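Local coordinates for protein flavin prenyltransferase UbiX (Aquifex aeolicus, PDB 2EJB) that probably catalyses the metal-independent prenylation of reduced FMN by dimethylallyl phosphate, making the prenyl-FMN cofactor used by UbiD decarboxylases, at residues A[3-8]-A[83-88]; A[32-37]-A[104-109]; A[151-156]-A[163-168]. All coordinates share one frame; numbering follows the deposited sequence.

Contact 1: residues A[3-8]-A[83-88]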
loop_
_atom_site.group_PDB
_atom_site.type_symbol
_atom_site.label_atom_id
_atom_site.label_comp_id
_atom_site.label_asym_id
_atom_site.label_seq_id
_atom_site.Cartn_x
_atom_site.Cartn_y
_atom_site.Cartn_z
ATOM N N LYS A 3 14.290 -13.575 20.490
ATOM C CA LYS A 3 14.521 -14.021 19.126
ATOM C C LYS A 3 13.482 -13.453 18.173
ATOM O O LYS A 3 12.314 -13.288 18.524
ATOM C CB LYS A 3 14.483 -15.548 19.067
ATOM C CG LYS A 3 15.582 -16.230 19.859
ATOM C CD LYS A 3 15.413 -17.733 19.822
ATOM C CE LYS A 3 16.678 -18.445 20.260
ATOM N NZ LYS A 3 17.049 -18.132 21.667
ATOM N N ILE A 4 13.921 -13.159 16.959
ATOM C CA ILE A 4 13.044 -12.631 15.927
ATOM C C ILE A 4 13.327 -13.409 14.652
ATOM O O ILE A 4 14.475 -13.758 14.368
ATOM C CB ILE A 4 13.311 -11.127 15.658
ATOM C CG1 ILE A 4 12.829 -10.283 16.839
ATOM C CG2 ILE A 4 12.602 -10.692 14.385
ATOM C CD1 ILE A 4 11.327 -10.297 17.041
ATOM N N ALA A 5 12.274 -13.700 13.900
ATOM C CA ALA A 5 12.412 -14.421 12.647
ATOM C C ALA A 5 12.118 -13.433 11.524
ATOM O O ALA A 5 11.113 -12.728 11.563
ATOM C CB ALA A 5 11.432 -15.585 12.601
ATOM N N LEU A 6 13.005 -13.376 10.537
ATOM C CA LEU A 6 12.842 -12.466 9.412
ATOM C C LEU A 6 13.042 -13.196 8.095
ATOM O O LEU A 6 14.089 -13.810 7.857
ATOM C CB LEU A 6 13.841 -11.303 9.510
ATOM C CG LEU A 6 13.904 -10.299 8.346
ATOM C CD1 LEU A 6 12.532 -9.666 8.096
ATOM C CD2 LEU A 6 14.919 -9.221 8.677
ATOM N N CYS A 7 12.022 -13.129 7.249
ATOM C CA CYS A 7 12.057 -13.760 5.939
ATOM C C CYS A 7 11.964 -12.667 4.887
ATOM O O CYS A 7 11.104 -11.785 4.974
ATOM C CB CYS A 7 10.879 -14.720 5.774
ATOM S SG CYS A 7 10.770 -16.017 7.036
ATOM N N ILE A 8 12.846 -12.726 3.896
ATOM C CA ILE A 8 12.850 -11.738 2.823
ATOM C C ILE A 8 12.555 -12.451 1.512
ATOM O O ILE A 8 13.332 -13.291 1.059
ATOM C CB ILE A 8 14.214 -11.021 2.759
ATOM C CG1 ILE A 8 14.558 -10.481 4.150
ATOM C CG2 ILE A 8 14.167 -9.880 1.745
ATOM C CD1 ILE A 8 15.862 -9.707 4.219
ATOM N N ARG A 83 9.548 -13.683 19.468
ATOM C CA ARG A 83 8.672 -12.550 19.713
ATOM C C ARG A 83 7.763 -12.316 18.510
ATOM O O ARG A 83 6.695 -11.724 18.634
ATOM C CB ARG A 83 9.499 -11.297 19.990
ATOM C CG ARG A 83 8.657 -10.073 20.304
ATOM C CD ARG A 83 9.516 -8.899 20.703
ATOM N NE ARG A 83 8.705 -7.739 21.050
ATOM C CZ ARG A 83 9.175 -6.657 21.657
ATOM N NH1 ARG A 83 10.457 -6.581 21.994
ATOM N NH2 ARG A 83 8.368 -5.641 21.914
ATOM N N GLY A 84 8.194 -12.782 17.343
ATOM C CA GLY A 84 7.388 -12.606 16.147
ATOM C C GLY A 84 8.097 -13.010 14.870
ATOM O O GLY A 84 9.307 -13.260 14.855
ATOM N N VAL A 85 7.336 -13.085 13.789
ATOM C CA VAL A 85 7.893 -13.450 12.500
ATOM C C VAL A 85 7.570 -12.395 11.465
ATOM O O VAL A 85 6.402 -12.057 11.258
ATOM C CB VAL A 85 7.338 -14.790 11.996
ATOM C CG1 VAL A 85 7.809 -15.043 10.566
ATOM C CG2 VAL A 85 7.798 -15.912 12.907
ATOM N N TYR A 86 8.610 -11.880 10.820
ATOM C CA TYR A 86 8.458 -10.878 9.771
ATOM C C TYR A 86 8.711 -11.504 8.412
ATOM O O TYR A 86 9.604 -12.341 8.258
ATOM C CB TYR A 86 9.462 -9.730 9.936
ATOM C CG TYR A 86 9.165 -8.764 11.060
ATOM C CD1 TYR A 86 10.006 -8.682 12.172
ATOM C CD2 TYR A 86 8.064 -7.913 11.002
ATOM C CE1 TYR A 86 9.755 -7.775 13.198
ATOM C CE2 TYR A 86 7.805 -7.004 12.022
ATOM C CZ TYR A 86 8.656 -6.939 13.115
ATOM O OH TYR A 86 8.413 -6.038 14.125
ATOM N N VAL A 87 7.910 -11.097 7.436
ATOM C CA VAL A 87 8.056 -11.540 6.055
ATOM C C VAL A 87 8.051 -10.197 5.334
ATOM O O VAL A 87 7.007 -9.694 4.904
ATOM C CB VAL A 87 6.867 -12.413 5.589
ATOM C CG1 VAL A 87 7.039 -12.782 4.125
ATOM C CG2 VAL A 87 6.793 -13.683 6.434
ATOM N N VAL A 88 9.245 -9.615 5.244
ATOM C CA VAL A 88 9.451 -8.300 4.656
ATOM C C VAL A 88 10.576 -8.263 3.620
ATOM O O VAL A 88 11.748 -8.440 3.956
ATOM C CB VAL A 88 9.795 -7.276 5.768
ATOM C CG1 VAL A 88 9.999 -5.894 5.167
ATOM C CG2 VAL A 88 8.696 -7.264 6.832
#
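L6 and Y86 sit on neighbouring parallel strands at the centre of a Rossmann-like sheet. Strand 3-8 lies in mid-sheet, with 30-35 on its other side, and 83-88 belongs to the next strand over. I4, L6 and Y86 put their side chains on one face, under helix 14-26. A5, C7, V85 and V87 put theirs on the other face.

On the first face, L6 has chi1 at 175° and chi2 at 57°. Together they turn its CD1 toward the second strand, 3.6 Å from the CB of Y86. The two side chains run at a slant to each other. The Y86 ring meets I4 differently: the CG2 of I4 comes up near the ring plane, 4.0 Å from the CD1 edge atom of Y86. The longer branch of I4 ends in CD1, which lies alongside the CB of R83, and both side chains point the same way. The Y86 hydroxyl bonds to the backbone O of L173, in helix 162-176.

On the second face, the small A5 meets V85 through its CB, 3.7 Å from the CG2 of V85. C7 and V87 pack more loosely.

Both polar backbone atoms of Y86 bond to strand 3-8. Its N gives a nearly straight bond to A5 O (2.7 Å), and its O accepts from C7 N (2.7 Å). The ladder ends less regularly where the second strand turns a corner. There V88 N reaches C7 O at 2.9 Å with a bent N-H...O angle of 134°.

Contact 2: residues A[32-37]-A[104-109]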
loop_
_atom_site.group_PDB
_atom_site.type_symbol
_atom_site.label_atom_id
_atom_site.label_comp_id
_atom_site.label_asym_id
_atom_site.label_seq_id
_atom_site.Cartn_x
_atom_site.Cartn_y
_atom_site.Cartn_z
ATOM N N ASP A 32 17.036 -14.623 13.130
ATOM C CA ASP A 32 17.108 -15.819 12.310
ATOM C C ASP A 32 16.592 -15.329 10.963
ATOM O O ASP A 32 15.434 -14.924 10.832
ATOM C CB ASP A 32 16.218 -16.921 12.891
ATOM C CG ASP A 32 16.912 -17.701 13.998
ATOM O OD1 ASP A 32 17.936 -18.350 13.707
ATOM O OD2 ASP A 32 16.441 -17.665 15.152
ATOM N N LEU A 33 17.466 -15.356 9.968
ATOM C CA LEU A 33 17.137 -14.854 8.646
ATOM C C LEU A 33 16.972 -15.883 7.544
ATOM O O LEU A 33 17.755 -16.824 7.424
ATOM C CB LEU A 33 18.211 -13.852 8.225
ATOM C CG LEU A 33 18.121 -13.286 6.812
ATOM C CD1 LEU A 33 16.859 -12.441 6.669
ATOM C CD2 LEU A 33 19.363 -12.448 6.543
ATOM N N VAL A 34 15.940 -15.691 6.733
ATOM C CA VAL A 34 15.691 -16.572 5.603
ATOM C C VAL A 34 15.618 -15.662 4.388
ATOM O O VAL A 34 14.811 -14.731 4.355
ATOM C CB VAL A 34 14.346 -17.327 5.712
ATOM C CG1 VAL A 34 14.254 -18.348 4.590
ATOM C CG2 VAL A 34 14.218 -18.011 7.060
ATOM N N ILE A 35 16.466 -15.923 3.399
ATOM C CA ILE A 35 16.484 -15.116 2.185
ATOM C C ILE A 35 16.197 -15.975 0.966
ATOM O O ILE A 35 16.908 -16.946 0.704
ATOM C CB ILE A 35 17.849 -14.442 1.982
ATOM C CG1 ILE A 35 18.273 -13.733 3.267
ATOM C CG2 ILE A 35 17.763 -13.439 0.839
ATOM C CD1 ILE A 35 19.662 -13.137 3.209
ATOM N N SER A 36 15.151 -15.618 0.228
ATOM C CA SER A 36 14.782 -16.359 -0.972
ATOM C C SER A 36 15.775 -16.029 -2.087
ATOM O O SER A 36 16.463 -15.009 -2.028
ATOM C CB SER A 36 13.367 -15.979 -1.424
ATOM O OG SER A 36 13.349 -14.694 -2.024
ATOM N N ARG A 37 15.860 -16.898 -3.092
ATOM C CA ARG A 37 16.764 -16.673 -4.219
ATOM C C ARG A 37 16.207 -15.460 -4.948
ATOM O O ARG A 37 16.948 -14.561 -5.356
ATOM C CB ARG A 37 16.760 -17.884 -5.159
ATOM C CG ARG A 37 15.478 -18.000 -5.960
ATOM C CD ARG A 37 15.224 -19.382 -6.529
ATOM N NE ARG A 37 13.822 -19.483 -6.926
ATOM C CZ ARG A 37 13.072 -20.574 -6.803
ATOM N NH1 ARG A 37 13.581 -21.688 -6.291
ATOM N NH2 ARG A 37 11.800 -20.544 -7.173
ATOM N N LYS A 104 5.997 -24.155 -0.424
ATOM C CA LYS A 104 6.987 -24.430 -1.456
ATOM C C LYS A 104 8.407 -24.241 -0.934
ATOM O O LYS A 104 9.356 -24.767 -1.508
ATOM C CB LYS A 104 6.766 -23.515 -2.660
ATOM C CG LYS A 104 7.776 -23.702 -3.782
ATOM C CD LYS A 104 7.320 -22.990 -5.044
ATOM C CE LYS A 104 8.338 -23.100 -6.167
ATOM N NZ LYS A 104 7.827 -22.442 -7.401
ATOM N N ASN A 105 8.550 -23.482 0.149
ATOM C CA ASN A 105 9.856 -23.228 0.749
ATOM C C ASN A 105 9.735 -23.097 2.263
ATOM O O ASN A 105 8.633 -23.116 2.819
ATOM C CB ASN A 105 10.478 -21.944 0.185
ATOM C CG ASN A 105 9.677 -20.697 0.534
ATOM O OD1 ASN A 105 8.999 -20.653 1.555
ATOM N ND2 ASN A 105 9.767 -19.670 -0.311
ATOM N N LEU A 106 10.879 -22.943 2.922
ATOM C CA LEU A 106 10.925 -22.805 4.371
ATOM C C LEU A 106 10.086 -21.627 4.849
ATOM O O LEU A 106 9.379 -21.724 5.854
ATOM C CB LEU A 106 12.369 -22.617 4.835
ATOM C CG LEU A 106 12.576 -22.366 6.334
ATOM C CD1 LEU A 106 12.022 -23.535 7.137
ATOM C CD2 LEU A 106 14.057 -22.168 6.621
ATOM N N ILE A 107 10.173 -20.517 4.125
ATOM C CA ILE A 107 9.429 -19.307 4.463
ATOM C C ILE A 107 7.933 -19.578 4.607
ATOM O O ILE A 107 7.290 -19.099 5.544
ATOM C CB ILE A 107 9.648 -18.212 3.388
ATOM C CG1 ILE A 107 11.118 -17.777 3.394
ATOM C CG2 ILE A 107 8.742 -17.007 3.653
ATOM C CD1 ILE A 107 11.426 -16.658 2.411
ATOM N N HIS A 108 7.381 -20.346 3.678
ATOM C CA HIS A 108 5.961 -20.663 3.728
ATOM C C HIS A 108 5.700 -21.488 4.975
ATOM O O HIS A 108 4.731 -21.254 5.693
ATOM C CB HIS A 108 5.559 -21.432 2.470
ATOM C CG HIS A 108 5.861 -20.700 1.200
ATOM N ND1 HIS A 108 5.923 -21.319 -0.023
ATOM C CD2 HIS A 108 6.114 -19.386 0.975
ATOM C CE1 HIS A 108 6.203 -20.422 -0.956
ATOM N NE2 HIS A 108 6.322 -19.245 -0.374
ATOM N N ARG A 109 6.590 -22.441 5.241
ATOM C CA ARG A 109 6.463 -23.301 6.411
ATOM C C ARG A 109 6.449 -22.483 7.699
ATOM O O ARG A 109 5.631 -22.729 8.595
ATOM C CB ARG A 109 7.622 -24.303 6.453
ATOM C CG ARG A 109 7.678 -25.148 7.720
ATOM C CD ARG A 109 6.448 -26.038 7.868
ATOM N NE ARG A 109 6.463 -26.768 9.134
ATOM C CZ ARG A 109 5.470 -27.536 9.573
ATOM N NH1 ARG A 109 4.369 -27.687 8.849
ATOM N NH2 ARG A 109 5.576 -28.148 10.743
#
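V34 and I107 carry this contact. The CB of V34 points at the helix and lies 4.0 Å from the CG1 of I107. Beyond CB the side chain forks. CG1, turned anti to the backbone N (chi1 -173°), presses on the CG1 of I107 at 3.4 Å, tighter than usual for two carbons. It also touches the CD1 of I107. The two side chains point opposite ways and overlap alongside. CG2 takes the other side and reaches the CD2 of L106 at 4.2 Å.

This is strand-to-helix packing in the Rossmann-like domain. Strand 30-35 lies beside 3-8 in the parallel sheet, and the first turn of helix 106-117 rests on it. C7 of strand 3-8 touches both V34 and I107.

The residues just before the helix shape its start. N105 is the N-cap, and its OD1 accepts from H108 N at 2.7 Å, nearly in line with the side-chain C=O. The same OD1 stands 3.1 Å above one face of the H108 ring, toward the rim. At the ring edge, K104 N lies in the ring plane and donates to H108 ND1 at 2.9 Å, which helps set how the ring is turned.

Past the strand end, S36 is a predicted FMN-binding residue. Its CB is 4.4 Å from the CD1 of I107, and its OG caps A39 N of helix 37-45.

Contact 3: residues A[151-156]-A[163-168]; sequences ASPAFY and DDMINF
S152 O lies 3.9 Å from the CE2 of F168 and accepts a hydrogen bond from the NH2 of R126 of the second subunit. A second polar atom, the backbone N of A154, stands over one face of the F168 ring, offset toward the rim and 3.4 Å from CE2.

A chi1 of 170° swings the F168 ring away from the helix to the loop. The ring then spans several residues. Its CD2 meets the CA of P153 at 3.5 Å, and its CZ meets the CB of A154 at 3.7 Å. At the far rim, CE1 comes to the edge of the Y156 ring, 4.0 Å from its CD1.

One turn earlier, M165 flanks P153. The CB of M165 is 3.7 Å from the CB of P153. M165 SD lies beside the CG of P153. The sulfur also makes an oblique Met-aromatic contact with F155, 5.4 Å from the ring centroid.

Y156 is predicted to bind dimethylallyl phosphate, as is K172, close to F168. The loop also joins the dimer: F155 N bonds to S12 OG of the second subunit, and S12 and R126 are predicted FMN ligands.

Segment 151-156 follows strand 147-150, an edge strand of the sheet within this chain. It passes across helix 162-176, whose I166 packs on helix 14-26.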
loop_
_atom_site.group_PDB
_atom_site.type_symbol
_atom_site.label_atom_id
_atom_site.label_comp_id
_atom_site.label_asym_id
_atom_site.label_seq_id
_atom_site.Cartn_x
_atom_site.Cartn_y
_atom_site.Cartn_z
ATOM N N ALA A 151 3.228 -1.602 1.966
ATOM C CA ALA A 151 4.376 -0.709 1.919
ATOM C C ALA A 151 3.872 0.620 1.362
ATOM O O ALA A 151 4.145 0.967 0.215
ATOM C CB ALA A 151 5.470 -1.292 1.028
ATOM N N SER A 152 3.117 1.350 2.181
ATOM C CA SER A 152 2.556 2.641 1.778
ATOM C C SER A 152 3.037 3.738 2.720
ATOM O O SER A 152 2.345 4.090 3.685
ATOM C CB SER A 152 1.018 2.582 1.808
ATOM O OG SER A 152 0.522 1.523 1.002
ATOM N N PRO A 153 4.230 4.298 2.459
ATOM C CA PRO A 153 4.718 5.352 3.348
ATOM C C PRO A 153 3.793 6.558 3.356
ATOM O O PRO A 153 3.101 6.828 2.378
ATOM C CB PRO A 153 6.100 5.669 2.781
ATOM C CG PRO A 153 5.943 5.357 1.331
ATOM C CD PRO A 153 5.176 4.069 1.355
ATOM N N ALA A 154 3.770 7.271 4.469
ATOM C CA ALA A 154 2.932 8.452 4.577
ATOM C C ALA A 154 3.814 9.695 4.591
ATOM O O ALA A 154 5.035 9.591 4.653
ATOM C CB ALA A 154 2.116 8.380 5.829
ATOM N N PHE A 155 3.192 10.868 4.530
ATOM C CA PHE A 155 3.930 12.122 4.534
ATOM C C PHE A 155 3.708 12.917 5.818
ATOM O O PHE A 155 3.916 14.127 5.836
ATOM C CB PHE A 155 3.530 12.978 3.325
ATOM C CG PHE A 155 3.845 12.344 1.993
ATOM C CD1 PHE A 155 3.112 11.252 1.530
ATOM C CD2 PHE A 155 4.884 12.832 1.207
ATOM C CE1 PHE A 155 3.411 10.658 0.304
ATOM C CE2 PHE A 155 5.193 12.245 -0.022
ATOM C CZ PHE A 155 4.455 11.154 -0.476
ATOM N N TYR A 156 3.290 12.245 6.887
ATOM C CA TYR A 156 3.055 12.923 8.157
ATOM C C TYR A 156 4.297 13.695 8.579
ATOM O O TYR A 156 4.247 14.898 8.819
ATOM C CB TYR A 156 2.735 11.929 9.283
ATOM C CG TYR A 156 1.553 11.011 9.077
ATOM C CD1 TYR A 156 1.744 9.690 8.691
ATOM C CD2 TYR A 156 0.245 11.449 9.297
ATOM C CE1 TYR A 156 0.664 8.815 8.533
ATOM C CE2 TYR A 156 -0.838 10.588 9.138
ATOM C CZ TYR A 156 -0.622 9.274 8.755
ATOM O OH TYR A 156 -1.687 8.415 8.597
ATOM N N ASP A 163 14.917 7.469 1.882
ATOM C CA ASP A 163 15.363 6.888 3.136
ATOM C C ASP A 163 14.362 7.204 4.241
ATOM O O ASP A 163 14.111 6.378 5.121
ATOM C CB ASP A 163 16.734 7.458 3.503
ATOM C CG ASP A 163 17.326 6.800 4.726
ATOM O OD1 ASP A 163 17.695 5.610 4.636
ATOM O OD2 ASP A 163 17.419 7.471 5.776
ATOM N N ASP A 164 13.792 8.405 4.194
ATOM C CA ASP A 164 12.815 8.813 5.195
ATOM C C ASP A 164 11.538 7.990 5.085
ATOM O O ASP A 164 10.860 7.758 6.081
ATOM C CB ASP A 164 12.478 10.301 5.053
ATOM C CG ASP A 164 13.625 11.203 5.472
ATOM O OD1 ASP A 164 14.559 10.704 6.128
ATOM O OD2 ASP A 164 13.578 12.412 5.158
ATOM N N MET A 165 11.209 7.554 3.874
ATOM C CA MET A 165 10.010 6.751 3.675
ATOM C C MET A 165 10.248 5.298 4.081
ATOM O O MET A 165 9.349 4.631 4.593
ATOM C CB MET A 165 9.553 6.834 2.220
ATOM C CG MET A 165 8.990 8.205 1.850
ATOM S SD MET A 165 8.231 8.240 0.219
ATOM C CE MET A 165 9.667 8.513 -0.796
ATOM N N ILE A 166 11.466 4.813 3.855
ATOM C CA ILE A 166 11.820 3.449 4.227
ATOM C C ILE A 166 11.759 3.311 5.748
ATOM O O ILE A 166 11.239 2.330 6.276
ATOM C CB ILE A 166 13.244 3.096 3.763
ATOM C CG1 ILE A 166 13.335 3.192 2.238
ATOM C CG2 ILE A 166 13.609 1.697 4.230
ATOM C CD1 ILE A 166 14.727 2.949 1.689
ATOM N N ASN A 167 12.294 4.304 6.452
ATOM C CA ASN A 167 12.294 4.289 7.908
ATOM C C ASN A 167 10.877 4.353 8.453
ATOM O O ASN A 167 10.578 3.761 9.489
ATOM C CB ASN A 167 13.125 5.458 8.448
ATOM C CG ASN A 167 14.618 5.192 8.377
ATOM O OD1 ASN A 167 15.084 4.419 7.543
ATOM N ND2 ASN A 167 15.376 5.844 9.249
ATOM N N PHE A 168 10.007 5.081 7.760
ATOM C CA PHE A 168 8.615 5.190 8.189
ATOM C C PHE A 168 7.984 3.803 8.199
ATOM O O PHE A 168 7.411 3.370 9.199
ATOM C CB PHE A 168 7.810 6.088 7.246
ATOM C CG PHE A 168 6.327 6.038 7.497
ATOM C CD1 PHE A 168 5.756 6.763 8.539
ATOM C CD2 PHE A 168 5.508 5.208 6.735
ATOM C CE1 PHE A 168 4.390 6.654 8.826
ATOM C CE2 PHE A 168 4.144 5.091 7.014
ATOM C CZ PHE A 168 3.585 5.816 8.063
#

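Contact 1 forms the core of the sheet, its centre about 5 Å from that of the chain. Contact 2 is the layer beside it, also largely buried, a helix start resting on the next strand. The two touch directly: I8 N and L6 O probably bond to V34 O and V34 N. Contact 3 lies farther out, across the chain's centre from contact 2, and touches neither. It is mostly buried, with Y156 exposed, and alone meets the second subunit. Backbone hydrogen bonds hold contact 1, whereas contacts 2 and 3 have none across their segments. Contact 2 relies on aliphatic packing, contact 3 on F168 and M165 against P153, A154 and Y156.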